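Local coordinates for DUF1993 domain-containing protein (Shewanella denitrificans, PDB 2OQM), which is of unknown function but belongs to the mostly helical DinB family and pairs with a second copy of itself in the crystal, at residues V56-R61 / N68-V73; D99-T102 / E106-Q109; T164-L169 / V174-K179; V26-K31 / N157-I162. One frame throughout, in Å; residues are numbered along the deposited sequence.

Contact 1. Residues V56-R61 / N68-V73; sequences VLLNSR and NLIRQV. With FMT (formic acid), chain I.
Ile70 lays its outer carbons across the base of Leu58, the two side chains crossing at about a right angle with Leu58 CB 3.7 Å from Ile70 CG1. Beneath this overlap Ile70 N donates to Leu58 O at 3.2 Å, in the carbonyl plane. The neighbouring amide, Leu69 N, reaches the Ser60 carbonyl at 3.0 Å, and the side chain of Leu69 sets CD2 against Leu57 O before continuing into the core towards Ala165 and Leu169.

The pattern joins a helix end to a helix start. Helix 54-58 has just stopped, and its last carbonyl, that of Leu58, and the loop carbonyl of Ser60 take up amides in the first turn of helix 69-87. Asn68 is the N-cap of that second helix. With CG placed between its own backbone N and carbonyl carbon (chi1 68°), OD1 curls back to accept from Arg71 N at 3.1 Å, so three early amides of the helix find acceptors.

The outer side is wetter. Asn59 and Asn68 lie side by side with their amide planes 79° apart; water 1 donates to Asn59 OD1 and weakly accepts from Asn68 ND2, while Asn59 ND2 turns to Asp55 O. Arg61 covers Asn68 with a face of its guanidinium, Asn68 CB standing 3.7 Å above the plane and over its centre. Arg61 NH1 is held by Gln66 O, and NE makes a nearly straight bond, 165° at the hydrogen, to O2 of a formic acid molecule probably from the crystallisation liquor.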
loop_
_atom_site.group_PDB
_atom_site.type_symbol
_atom_site.label_atom_id
_atom_site.label_comp_id
_atom_site.label_asym_id
_atom_site.label_seq_id
_atom_site.Cartn_x
_atom_site.Cartn_y
_atom_site.Cartn_z
ATOM N N VAL A 56 22.753 -11.235 6.883
ATOM C CA VAL A 56 22.999 -10.718 5.541
ATOM C C VAL A 56 21.682 -10.182 4.970
ATOM O O VAL A 56 21.635 -9.062 4.522
ATOM C CB VAL A 56 23.615 -11.803 4.581
ATOM C CG1 VAL A 56 23.670 -11.288 3.114
ATOM C CG2 VAL A 56 25.037 -12.213 5.035
ATOM N N LEU A 57 20.600 -10.964 5.104
ATOM C CA LEU A 57 19.263 -10.546 4.689
ATOM C C LEU A 57 18.764 -9.325 5.452
ATOM O O LEU A 57 18.253 -8.371 4.848
ATOM C CB LEU A 57 18.226 -11.715 4.807
ATOM C CG LEU A 57 18.499 -12.962 3.961
ATOM C CD1 LEU A 57 17.505 -14.072 4.285
ATOM C CD2 LEU A 57 18.479 -12.621 2.439
ATOM N N LEU A 58 18.888 -9.355 6.772
ATOM C CA LEU A 58 18.435 -8.243 7.615
ATOM C C LEU A 58 19.143 -6.942 7.305
ATOM O O LEU A 58 18.559 -5.895 7.494
ATOM C CB LEU A 58 18.660 -8.579 9.098
ATOM C CG LEU A 58 17.759 -9.685 9.699
ATOM C CD1 LEU A 58 18.182 -10.012 11.171
ATOM C CD2 LEU A 58 16.294 -9.303 9.624
ATOM N N ASN A 59 20.392 -6.991 6.852
ATOM C CA ASN A 59 21.104 -5.764 6.510
ATOM C C ASN A 59 21.073 -5.404 5.035
ATOM O O ASN A 59 21.754 -4.484 4.648
ATOM C CB ASN A 59 22.533 -5.834 7.002
ATOM C CG ASN A 59 22.606 -5.729 8.496
ATOM O OD1 ASN A 59 22.598 -4.607 9.037
ATOM N ND2 ASN A 59 22.577 -6.874 9.185
ATOM N N SER A 60 20.302 -6.142 4.238
ATOM C CA SER A 60 20.223 -5.908 2.808
ATOM C C SER A 60 19.245 -4.770 2.556
ATOM O O SER A 60 18.504 -4.381 3.436
ATOM C CB SER A 60 19.782 -7.188 2.081
ATOM O OG SER A 60 19.934 -7.107 0.662
ATOM N N ARG A 61 19.339 -4.220 1.362
ATOM C CA ARG A 61 18.592 -3.054 0.927
ATOM C C ARG A 61 18.525 -3.002 -0.600
ATOM O O ARG A 61 19.306 -3.666 -1.273
ATOM C CB ARG A 61 19.246 -1.797 1.414
ATOM C CG ARG A 61 20.638 -1.595 0.875
ATOM C CD ARG A 61 21.327 -0.484 1.610
ATOM N NE ARG A 61 21.872 -0.883 2.885
ATOM C CZ ARG A 61 21.728 -0.215 4.014
ATOM N NH1 ARG A 61 20.983 0.874 4.077
ATOM N NH2 ARG A 61 22.329 -0.668 5.074
ATOM N N ASN A 68 17.597 -0.312 5.249
ATOM C CA ASN A 68 17.703 -1.737 5.091
ATOM C C ASN A 68 16.477 -2.495 5.658
ATOM O O ASN A 68 15.491 -1.879 6.069
ATOM C CB ASN A 68 19.003 -2.248 5.676
ATOM C CG ASN A 68 19.046 -2.129 7.199
ATOM O OD1 ASN A 68 18.026 -1.879 7.846
ATOM N ND2 ASN A 68 20.226 -2.354 7.769
ATOM N N LEU A 69 16.507 -3.816 5.591
ATOM C CA LEU A 69 15.331 -4.613 5.898
ATOM C C LEU A 69 14.876 -4.427 7.350
ATOM O O LEU A 69 13.703 -4.295 7.609
ATOM C CB LEU A 69 15.566 -6.103 5.554
ATOM C CG LEU A 69 14.444 -7.110 5.846
ATOM C CD1 LEU A 69 13.150 -6.719 5.061
ATOM C CD2 LEU A 69 14.938 -8.492 5.435
ATOM N N ILE A 70 15.826 -4.408 8.283
ATOM C CA ILE A 70 15.519 -4.191 9.702
ATOM C C ILE A 70 14.717 -2.881 9.831
ATOM O O ILE A 70 13.670 -2.814 10.481
ATOM C CB ILE A 70 16.787 -4.085 10.513
ATOM C CG1 ILE A 70 17.470 -5.441 10.665
ATOM C CG2 ILE A 70 16.446 -3.507 11.919
ATOM C CD1 ILE A 70 19.003 -5.382 11.029
ATOM N N ARG A 71 15.181 -1.854 9.138
ATOM C CA ARG A 71 14.549 -0.550 9.217
ATOM C C ARG A 71 13.178 -0.500 8.599
ATOM O O ARG A 71 12.259 0.093 9.134
ATOM C CB ARG A 71 15.442 0.537 8.583
ATOM C CG ARG A 71 16.689 0.841 9.325
ATOM C CD ARG A 71 16.434 1.633 10.598
ATOM N NE ARG A 71 15.990 3.009 10.409
ATOM C CZ ARG A 71 14.869 3.554 10.913
ATOM N NH1 ARG A 71 14.011 2.838 11.652
ATOM N NH2 ARG A 71 14.609 4.855 10.692
ATOM N N GLN A 72 12.998 -1.163 7.468
ATOM C CA GLN A 72 11.694 -1.241 6.859
ATOM C C GLN A 72 10.683 -1.836 7.830
ATOM O O GLN A 72 9.537 -1.370 7.856
ATOM C CB GLN A 72 11.710 -2.101 5.583
ATOM C CG GLN A 72 12.581 -1.635 4.421
ATOM C CD GLN A 72 12.166 -0.258 3.945
ATOM O OE1 GLN A 72 10.978 0.042 3.914
ATOM N NE2 GLN A 72 13.135 0.583 3.569
ATOM N N VAL A 73 11.069 -2.894 8.549
ATOM C CA VAL A 73 10.160 -3.582 9.483
ATOM C C VAL A 73 9.829 -2.626 10.617
ATOM O O VAL A 73 8.657 -2.480 10.988
ATOM C CB VAL A 73 10.744 -4.904 9.989
ATOM C CG1 VAL A 73 9.921 -5.516 11.127
ATOM C CG2 VAL A 73 10.877 -5.914 8.777
HETATM C C FMT I . 24.509 -3.663 2.848
HETATM O O1 FMT I . 24.892 -3.143 3.910
HETATM O O2 FMT I . 23.331 -3.606 2.448
HETATM O O HOH W 1 23.175 -2.323 7.736
HETATM O O HOH W 2 19.438 1.227 7.008
#

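Contact 2. Residues D99-T102 / E106-Q109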
loop_
_atom_site.group_PDB
_atom_site.type_symbol
_atom_site.label_atom_id
_atom_site.label_comp_id
_atom_site.label_asym_id
_atom_site.label_seq_id
_atom_site.Cartn_x
_atom_site.Cartn_y
_atom_site.Cartn_z
ATOM N N ASP A 99 14.460 1.372 18.566
ATOM C CA ASP A 99 14.983 0.878 17.283
ATOM C C ASP A 99 16.345 0.209 17.375
ATOM O O ASP A 99 17.164 0.296 16.469
ATOM C CB ASP A 99 15.012 1.984 16.242
ATOM C CG ASP A 99 13.619 2.322 15.712
ATOM O OD1 ASP A 99 12.699 1.472 15.808
ATOM O OD2 ASP A 99 13.452 3.427 15.171
ATOM N N SER A 100 16.557 -0.504 18.466
ATOM C CA SER A 100 17.835 -1.163 18.718
ATOM C C SER A 100 17.951 -2.568 18.115
ATOM O O SER A 100 18.987 -3.218 18.277
ATOM C CB SER A 100 18.013 -1.281 20.235
ATOM O OG SER A 100 16.911 -2.016 20.794
ATOM N N GLU A 101 16.886 -3.060 17.468
ATOM C CA GLU A 101 16.834 -4.455 17.034
ATOM C C GLU A 101 17.892 -4.757 15.989
ATOM O O GLU A 101 18.103 -3.974 15.057
ATOM C CB GLU A 101 15.474 -4.788 16.408
ATOM C CG GLU A 101 14.287 -4.763 17.351
ATOM C CD GLU A 101 13.570 -3.435 17.465
ATOM O OE1 GLU A 101 14.056 -2.437 16.925
ATOM O OE2 GLU A 101 12.526 -3.385 18.154
ATOM N N THR A 102 18.547 -5.897 16.131
ATOM C CA THR A 102 19.520 -6.343 15.143
ATOM C C THR A 102 19.264 -7.762 14.661
ATOM O O THR A 102 19.893 -8.208 13.702
ATOM C CB THR A 102 20.969 -6.234 15.699
ATOM O OG1 THR A 102 21.102 -6.997 16.903
ATOM C CG2 THR A 102 21.316 -4.795 16.021
ATOM N N GLU A 106 14.311 -10.249 17.641
ATOM C CA GLU A 106 13.966 -8.959 18.156
ATOM C C GLU A 106 12.897 -8.295 17.311
ATOM O O GLU A 106 12.057 -7.586 17.811
ATOM C CB GLU A 106 15.202 -8.109 18.175
ATOM C CG GLU A 106 16.214 -8.605 19.219
ATOM C CD GLU A 106 17.517 -7.823 19.178
ATOM O OE1 GLU A 106 17.922 -7.373 18.086
ATOM O OE2 GLU A 106 18.127 -7.668 20.252
ATOM N N LEU A 107 12.983 -8.473 16.002
ATOM C CA LEU A 107 11.982 -7.954 15.088
ATOM C C LEU A 107 10.670 -8.653 15.279
ATOM O O LEU A 107 9.642 -8.005 15.280
ATOM C CB LEU A 107 12.444 -8.088 13.633
ATOM C CG LEU A 107 13.574 -7.173 13.182
ATOM C CD1 LEU A 107 13.881 -7.447 11.724
ATOM C CD2 LEU A 107 13.247 -5.651 13.414
ATOM N N ARG A 108 10.687 -9.977 15.482
ATOM C CA ARG A 108 9.435 -10.692 15.774
ATOM C C ARG A 108 8.792 -10.174 17.059
ATOM O O ARG A 108 7.568 -10.057 17.133
ATOM C CB ARG A 108 9.667 -12.172 15.952
ATOM C CG ARG A 108 10.292 -12.821 14.778
ATOM C CD ARG A 108 9.319 -13.571 13.964
ATOM N NE ARG A 108 9.928 -14.718 13.270
ATOM C CZ ARG A 108 9.444 -15.210 12.143
ATOM N NH1 ARG A 108 8.373 -14.672 11.564
ATOM N NH2 ARG A 108 10.053 -16.223 11.577
ATOM N N GLN A 109 9.616 -9.828 18.044
ATOM C CA GLN A 109 9.099 -9.202 19.275
ATOM C C GLN A 109 8.461 -7.837 19.002
ATOM O O GLN A 109 7.412 -7.540 19.532
ATOM C CB GLN A 109 10.189 -9.061 20.313
ATOM C CG GLN A 109 9.704 -8.396 21.627
ATOM C CD GLN A 109 8.601 -9.180 22.319
ATOM O OE1 GLN A 109 7.489 -8.669 22.537
ATOM N NE2 GLN A 109 8.895 -10.430 22.656
HETATM O O HOH W 3 11.822 -5.312 19.822
#
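The direct polar link runs from Thr102 to Glu106. Glu106 OE1 lies 2.5 Å from Thr102 N, a separation short enough to make the exact length doubtful, but the N-H points almost straight at it (172°). The same oxygen also accepts from Thr103 N, just before helix 104-119, which matches the side-chain half of a capping box with Glu106 at the third helical position. A second polar link is indirect: water 3 donates both to Glu101 OE2, at 2.6 Å, and to Glu106 O.

Apolar contact is made by the stems of the acids. Glu101 CG comes within 3.6 Å of Glu106 CB, and Glu101 CB rests 3.8 Å from Leu107 CD2, a methyl group of a residue that also packs on Ile70 and Val73.

The charged ends diverge. A bend at chi2 (91°) turns the Glu101 carboxylate from that of Glu106, their planes 88° apart, towards Arg110 and Gln74. Replacing Glu106 by an alanine would probably leave the amides of Thr102 and Thr103 without their shared acceptor and free the loop end to shift. The two acids thus do unlike work: Glu101 is paired with an arginine, whereas the charge of Glu106 is likely to be eased by backbone N-H groups at the helix start.

Contact 3. Residues T164-L169 / V174-K179; sequences TAYGIL and VEVGKK
Tyr166 and Val176 form the tight half of the contact, sliding past each other in opposite directions. Val176 CG2 sits over one ring face, 3.8 Å from the centroid and 15° off the normal, a CH-pi contact. Extended from its helix with CG opposite the backbone N (chi1 176°), the tyrosine drives its hydroxyl against the chain at Gly177, where OH lies 3.0 Å from Gly177 C yet bonds to neither Gly177 O nor Lys178 N.

The turn that ends helix 146-172 is the second buried part. Val174 N donates to Leu169 O at 3.1 Å, approaching from above the carbonyl plane, while Leu169 CB and Val174 CB meet at 4.0 Å. A bond spanning five residues, with an apolar pair at the same two positions, is consistent with a Schellman motif.

The far side is looser. Glu175, the centre of an inverse gamma turn, points outward, and so does Lys179, whose chain is modelled only to CG. Lys178 also departs, but its NZ finds Asn157 and His161 of the second subunit. Exchanging Tyr166 for an alanine is likely to open a gap above Val176 CG2 and deprive Phe160 of the second subunit of its edge-to-face partner. Across the contact, then, cohesion comes chiefly from dispersion and a single backbone bond, and the lysine's charged end serves the dimer rather than this turn.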
loop_
_atom_site.group_PDB
_atom_site.type_symbol
_atom_site.label_atom_id
_atom_site.label_comp_id
_atom_site.label_asym_id
_atom_site.label_seq_id
_atom_site.Cartn_x
_atom_site.Cartn_y
_atom_site.Cartn_z
ATOM N N THR A 164 8.452 -3.015 0.452
ATOM C CA THR A 164 9.871 -2.841 0.276
ATOM C C THR A 164 10.590 -3.930 1.047
ATOM O O THR A 164 11.550 -4.463 0.547
ATOM C CB THR A 164 10.324 -1.446 0.752
ATOM O OG1 THR A 164 9.634 -0.451 -0.007
ATOM C CG2 THR A 164 11.850 -1.260 0.542
ATOM N N ALA A 165 10.099 -4.308 2.240
ATOM C CA ALA A 165 10.665 -5.437 2.996
ATOM C C ALA A 165 10.555 -6.710 2.157
ATOM O O ALA A 165 11.507 -7.468 2.033
ATOM C CB ALA A 165 9.938 -5.615 4.322
ATOM N N TYR A 166 9.372 -6.933 1.591
ATOM C CA TYR A 166 9.153 -8.047 0.720
ATOM C C TYR A 166 10.123 -8.057 -0.456
ATOM O O TYR A 166 10.714 -9.072 -0.769
ATOM C CB TYR A 166 7.719 -7.987 0.252
ATOM C CG TYR A 166 7.249 -8.988 -0.760
ATOM C CD1 TYR A 166 7.608 -8.873 -2.110
ATOM C CD2 TYR A 166 6.341 -10.037 -0.393
ATOM C CE1 TYR A 166 7.178 -9.813 -3.029
ATOM C CE2 TYR A 166 5.864 -10.907 -1.327
ATOM C CZ TYR A 166 6.264 -10.793 -2.642
ATOM O OH TYR A 166 5.740 -11.664 -3.569
ATOM N N GLY A 167 10.277 -6.908 -1.120
ATOM C CA GLY A 167 11.185 -6.759 -2.248
ATOM C C GLY A 167 12.645 -7.069 -1.939
ATOM O O GLY A 167 13.352 -7.696 -2.714
ATOM N N ILE A 168 13.104 -6.614 -0.776
ATOM C CA ILE A 168 14.453 -6.933 -0.352
ATOM C C ILE A 168 14.626 -8.453 -0.297
ATOM O O ILE A 168 15.629 -8.978 -0.786
ATOM C CB ILE A 168 14.844 -6.263 1.007
ATOM C CG1 ILE A 168 14.907 -4.742 0.845
ATOM C CG2 ILE A 168 16.227 -6.753 1.462
ATOM C CD1 ILE A 168 14.967 -3.966 2.160
ATOM N N LEU A 169 13.671 -9.157 0.314
ATOM C CA LEU A 169 13.794 -10.601 0.488
ATOM C C LEU A 169 13.727 -11.296 -0.846
ATOM O O LEU A 169 14.525 -12.162 -1.163
ATOM C CB LEU A 169 12.717 -11.117 1.408
ATOM C CG LEU A 169 12.933 -10.665 2.851
ATOM C CD1 LEU A 169 11.640 -10.956 3.668
ATOM C CD2 LEU A 169 14.184 -11.395 3.400
ATOM N N VAL A 174 14.503 -15.160 -1.743
ATOM C CA VAL A 174 13.452 -15.745 -0.951
ATOM C C VAL A 174 12.203 -15.918 -1.789
ATOM O O VAL A 174 11.743 -14.983 -2.379
ATOM C CB VAL A 174 13.145 -14.895 0.278
ATOM C CG1 VAL A 174 12.002 -15.542 1.146
ATOM C CG2 VAL A 174 14.374 -14.742 1.071
ATOM N N GLU A 175 11.647 -17.127 -1.792
ATOM C CA GLU A 175 10.473 -17.451 -2.612
ATOM C C GLU A 175 9.195 -17.031 -1.881
ATOM O O GLU A 175 8.418 -17.827 -1.449
ATOM C CB GLU A 175 10.504 -18.928 -3.007
ATOM C CG GLU A 175 11.687 -19.252 -3.994
ATOM C CD GLU A 175 11.689 -20.709 -4.554
ATOM O OE1 GLU A 175 10.890 -21.556 -4.060
ATOM O OE2 GLU A 175 12.496 -20.987 -5.488
ATOM N N VAL A 176 9.027 -15.739 -1.702
ATOM C CA VAL A 176 7.797 -15.224 -1.137
ATOM C C VAL A 176 6.994 -14.871 -2.347
ATOM O O VAL A 176 7.568 -14.519 -3.390
ATOM C CB VAL A 176 7.984 -13.930 -0.253
ATOM C CG1 VAL A 176 8.365 -14.294 1.160
ATOM C CG2 VAL A 176 8.977 -12.894 -0.890
ATOM N N GLY A 177 5.669 -14.956 -2.219
ATOM C CA GLY A 177 4.763 -14.645 -3.317
ATOM C C GLY A 177 3.674 -13.723 -2.860
ATOM O O GLY A 177 3.550 -13.390 -1.680
ATOM N N LYS A 178 2.858 -13.294 -3.797
ATOM C CA LYS A 178 1.751 -12.378 -3.475
ATOM C C LYS A 178 0.798 -12.914 -2.389
ATOM O O LYS A 178 0.319 -12.156 -1.568
ATOM C CB LYS A 178 0.967 -12.117 -4.748
ATOM C CG LYS A 178 -0.270 -11.234 -4.558
ATOM C CD LYS A 178 0.106 -9.825 -4.039
ATOM C CE LYS A 178 0.703 -9.008 -5.161
ATOM N NZ LYS A 178 -0.289 -8.866 -6.261
ATOM N N LYS A 179 0.543 -14.218 -2.366
ATOM C CA LYS A 179 -0.313 -14.789 -1.311
ATOM C C LYS A 179 0.247 -14.555 0.087
ATOM O O LYS A 179 -0.512 -14.462 1.045
ATOM C CB LYS A 179 -0.581 -16.296 -1.530
ATOM C CG LYS A 179 -1.387 -16.577 -2.774
#

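Contact 4. Residues V26-K31 / N157-I162. With EDO (1,2-ethanediol), chain G.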
loop_
_atom_site.group_PDB
_atom_site.type_symbol
_atom_site.label_atom_id
_atom_site.label_comp_id
_atom_site.label_asym_id
_atom_site.label_seq_id
_atom_site.Cartn_x
_atom_site.Cartn_y
_atom_site.Cartn_z
ATOM N N VAL A 26 -6.585 -0.600 12.595
ATOM C CA VAL A 26 -6.392 -1.676 13.581
ATOM C C VAL A 26 -6.476 -3.067 12.959
ATOM O O VAL A 26 -5.611 -3.931 13.159
ATOM C CB VAL A 26 -7.373 -1.559 14.781
ATOM C CG1 VAL A 26 -7.256 -2.821 15.720
ATOM C CG2 VAL A 26 -7.030 -0.330 15.586
ATOM N N VAL A 27 -7.546 -3.311 12.223
ATOM C CA VAL A 27 -7.813 -4.661 11.766
ATOM C C VAL A 27 -6.878 -5.021 10.576
ATOM O O VAL A 27 -6.123 -5.994 10.637
ATOM C CB VAL A 27 -9.264 -4.820 11.429
ATOM C CG1 VAL A 27 -9.549 -6.263 10.911
ATOM C CG2 VAL A 27 -10.128 -4.476 12.702
ATOM N N GLN A 28 -6.893 -4.232 9.525
ATOM C CA GLN A 28 -6.090 -4.556 8.341
ATOM C C GLN A 28 -4.610 -4.404 8.557
ATOM O O GLN A 28 -3.830 -5.215 8.056
ATOM C CB GLN A 28 -6.607 -3.829 7.058
ATOM C CG GLN A 28 -5.811 -4.128 5.808
ATOM C CD GLN A 28 -5.899 -5.558 5.297
ATOM O OE1 GLN A 28 -6.730 -6.393 5.742
ATOM N NE2 GLN A 28 -5.058 -5.846 4.322
ATOM N N PHE A 29 -4.184 -3.433 9.367
ATOM C CA PHE A 29 -2.770 -3.328 9.672
ATOM C C PHE A 29 -2.269 -4.494 10.512
ATOM O O PHE A 29 -1.102 -4.911 10.355
ATOM C CB PHE A 29 -2.443 -2.076 10.470
ATOM C CG PHE A 29 -2.547 -0.755 9.713
ATOM C CD1 PHE A 29 -2.734 -0.699 8.336
ATOM C CD2 PHE A 29 -2.369 0.434 10.410
ATOM C CE1 PHE A 29 -2.784 0.551 7.680
ATOM C CE2 PHE A 29 -2.407 1.649 9.767
ATOM C CZ PHE A 29 -2.623 1.697 8.385
ATOM N N SER A 30 -3.096 -4.983 11.445
ATOM C CA SER A 30 -2.753 -6.208 12.192
ATOM C C SER A 30 -2.601 -7.431 11.268
ATOM O O SER A 30 -1.712 -8.224 11.425
ATOM C CB SER A 30 -3.802 -6.508 13.281
ATOM O OG SER A 30 -3.826 -5.487 14.300
ATOM N N LYS A 31 -3.520 -7.600 10.343
ATOM C CA LYS A 31 -3.408 -8.625 9.328
ATOM C C LYS A 31 -2.132 -8.539 8.545
ATOM O O LYS A 31 -1.450 -9.522 8.358
ATOM C CB LYS A 31 -4.584 -8.542 8.352
ATOM C CG LYS A 31 -4.614 -9.708 7.370
ATOM C CD LYS A 31 -5.780 -9.613 6.337
ATOM C CE LYS A 31 -5.836 -10.828 5.425
ATOM N NZ LYS A 31 -6.732 -10.589 4.280
ATOM N N ASN A 157 1.918 4.493 3.417
ATOM C CA ASN A 157 3.191 4.249 4.031
ATOM C C ASN A 157 3.338 2.819 4.579
ATOM O O ASN A 157 4.406 2.182 4.471
ATOM C CB ASN A 157 3.412 5.250 5.175
ATOM C CG ASN A 157 4.135 6.545 4.727
ATOM O OD1 ASN A 157 4.910 6.530 3.802
ATOM N ND2 ASN A 157 3.847 7.661 5.411
ATOM N N LEU A 158 2.297 2.320 5.196
ATOM C CA LEU A 158 2.328 0.963 5.730
ATOM C C LEU A 158 2.601 -0.014 4.593
ATOM O O LEU A 158 3.483 -0.861 4.697
ATOM C CB LEU A 158 0.984 0.617 6.387
ATOM C CG LEU A 158 0.745 -0.665 7.198
ATOM C CD1 LEU A 158 0.304 -1.741 6.279
ATOM C CD2 LEU A 158 1.883 -1.057 8.040
ATOM N N TYR A 159 1.874 0.120 3.488
ATOM C CA TYR A 159 2.074 -0.797 2.348
ATOM C C TYR A 159 3.439 -0.599 1.643
ATOM O O TYR A 159 4.017 -1.556 1.138
ATOM C CB TYR A 159 0.917 -0.724 1.346
ATOM C CG TYR A 159 -0.333 -1.385 1.911
ATOM C CD1 TYR A 159 -0.352 -2.724 2.215
ATOM C CD2 TYR A 159 -1.455 -0.635 2.266
ATOM C CE1 TYR A 159 -1.461 -3.329 2.789
ATOM C CE2 TYR A 159 -2.581 -1.255 2.830
ATOM C CZ TYR A 159 -2.572 -2.591 3.109
ATOM O OH TYR A 159 -3.721 -3.214 3.624
ATOM N N PHE A 160 3.904 0.652 1.551
ATOM C CA PHE A 160 5.234 0.956 1.053
ATOM C C PHE A 160 6.318 0.170 1.800
ATOM O O PHE A 160 7.173 -0.476 1.179
ATOM C CB PHE A 160 5.534 2.441 1.187
ATOM C CG PHE A 160 6.888 2.824 0.610
ATOM C CD1 PHE A 160 8.042 2.743 1.402
ATOM C CD2 PHE A 160 7.037 3.250 -0.685
ATOM C CE1 PHE A 160 9.316 3.056 0.902
ATOM C CE2 PHE A 160 8.321 3.569 -1.192
ATOM C CZ PHE A 160 9.464 3.461 -0.351
ATOM N N HIS A 161 6.317 0.249 3.127
ATOM C CA HIS A 161 7.391 -0.366 3.849
ATOM C C HIS A 161 7.306 -1.898 3.944
ATOM O O HIS A 161 8.350 -2.567 3.874
ATOM C CB HIS A 161 7.566 0.312 5.181
ATOM C CG HIS A 161 8.023 1.730 5.048
ATOM N ND1 HIS A 161 9.337 2.046 4.765
ATOM C CD2 HIS A 161 7.341 2.903 5.070
ATOM C CE1 HIS A 161 9.446 3.365 4.672
ATOM N NE2 HIS A 161 8.254 3.907 4.856
ATOM N N ILE A 162 6.101 -2.449 4.034
ATOM C CA ILE A 162 5.923 -3.888 3.929
ATOM C C ILE A 162 6.305 -4.420 2.524
ATOM O O ILE A 162 7.027 -5.416 2.384
ATOM C CB ILE A 162 4.518 -4.339 4.323
ATOM C CG1 ILE A 162 4.221 -4.066 5.820
ATOM C CG2 ILE A 162 4.362 -5.851 4.060
ATOM C CD1 ILE A 162 2.882 -4.610 6.332
HETATM C C1 EDO G . -6.188 -0.065 4.397
HETATM O O1 EDO G . -5.380 -0.702 5.362
HETATM C C2 EDO G . -6.896 -1.102 3.547
HETATM O O2 EDO G . -5.947 -1.971 2.964
#
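Two long helices of the bundle, 13-50 and 146-172, run in the same general direction here and meet near the centre of the chain. Phe29 and Leu158 make the apolar half, passing each other in opposite senses. Leu158 CG lies over one face of the Phe29 ring, offset toward the rim, 4.0 Å from the centroid and 24° off the normal, in a CH-pi contact; Phe29 CD1 is the ring atom nearest to it, at 3.7 Å. Leu158 also spreads CD1 over the centre of the neighbouring Tyr159 ring, so one branched side chain lies between two aromatic groups.

The polar half joins Gln28 to Tyr159. Leaving the helix with CG opposite the backbone N (chi1 180°) and then bending at chi2, Gln28 crosses the tyrosine at about a right angle. Its NE2 donates within the amide plane to Tyr159 OH at 3.0 Å, meeting the ring at its edge. The hydroxyl is gripped a second time, by O2 of an ethanediol at 2.6 Å; this molecule, probably from the crystallisation liquor, is also hydrogen-bonded to Leu24 O and to Ile151 O of the second subunit. The buried hydroxyl thus has partners on the protein and in a small site at the dimer boundary, where Tyr159 packs on Tyr159 of the second subunit.

With Ala80 of helix 69-87 also against Phe29, the arrangement is that of the hydrophobic interior of a four-helix bundle, the fold of the DinB family.

How the contacts relate
Contact 4 brings together the first and last long helices, 13-50 and 146-172, and the chain between them contains contacts 1 and 2 in turn; contact 3 follows after contact 4 closes. Contact 1 lies between contacts 2 and 3, touching both (centres about 11 Å and about 12 Å away); the centres of those two are about 19 Å apart and they do not meet. Ser60 rests on Ile168 and Leu58 on Leu107, while Gln72 reaches His161 in contact 4, a probable hydrogen bond. Segments 68-73 and 106-109 run against 26-31 and 157-162, giving an up-down-down-up bundle. Contacts 3 and 4, sharing helix 146-172, both touch the second subunit, so this helix links the bundle interior to the dimer.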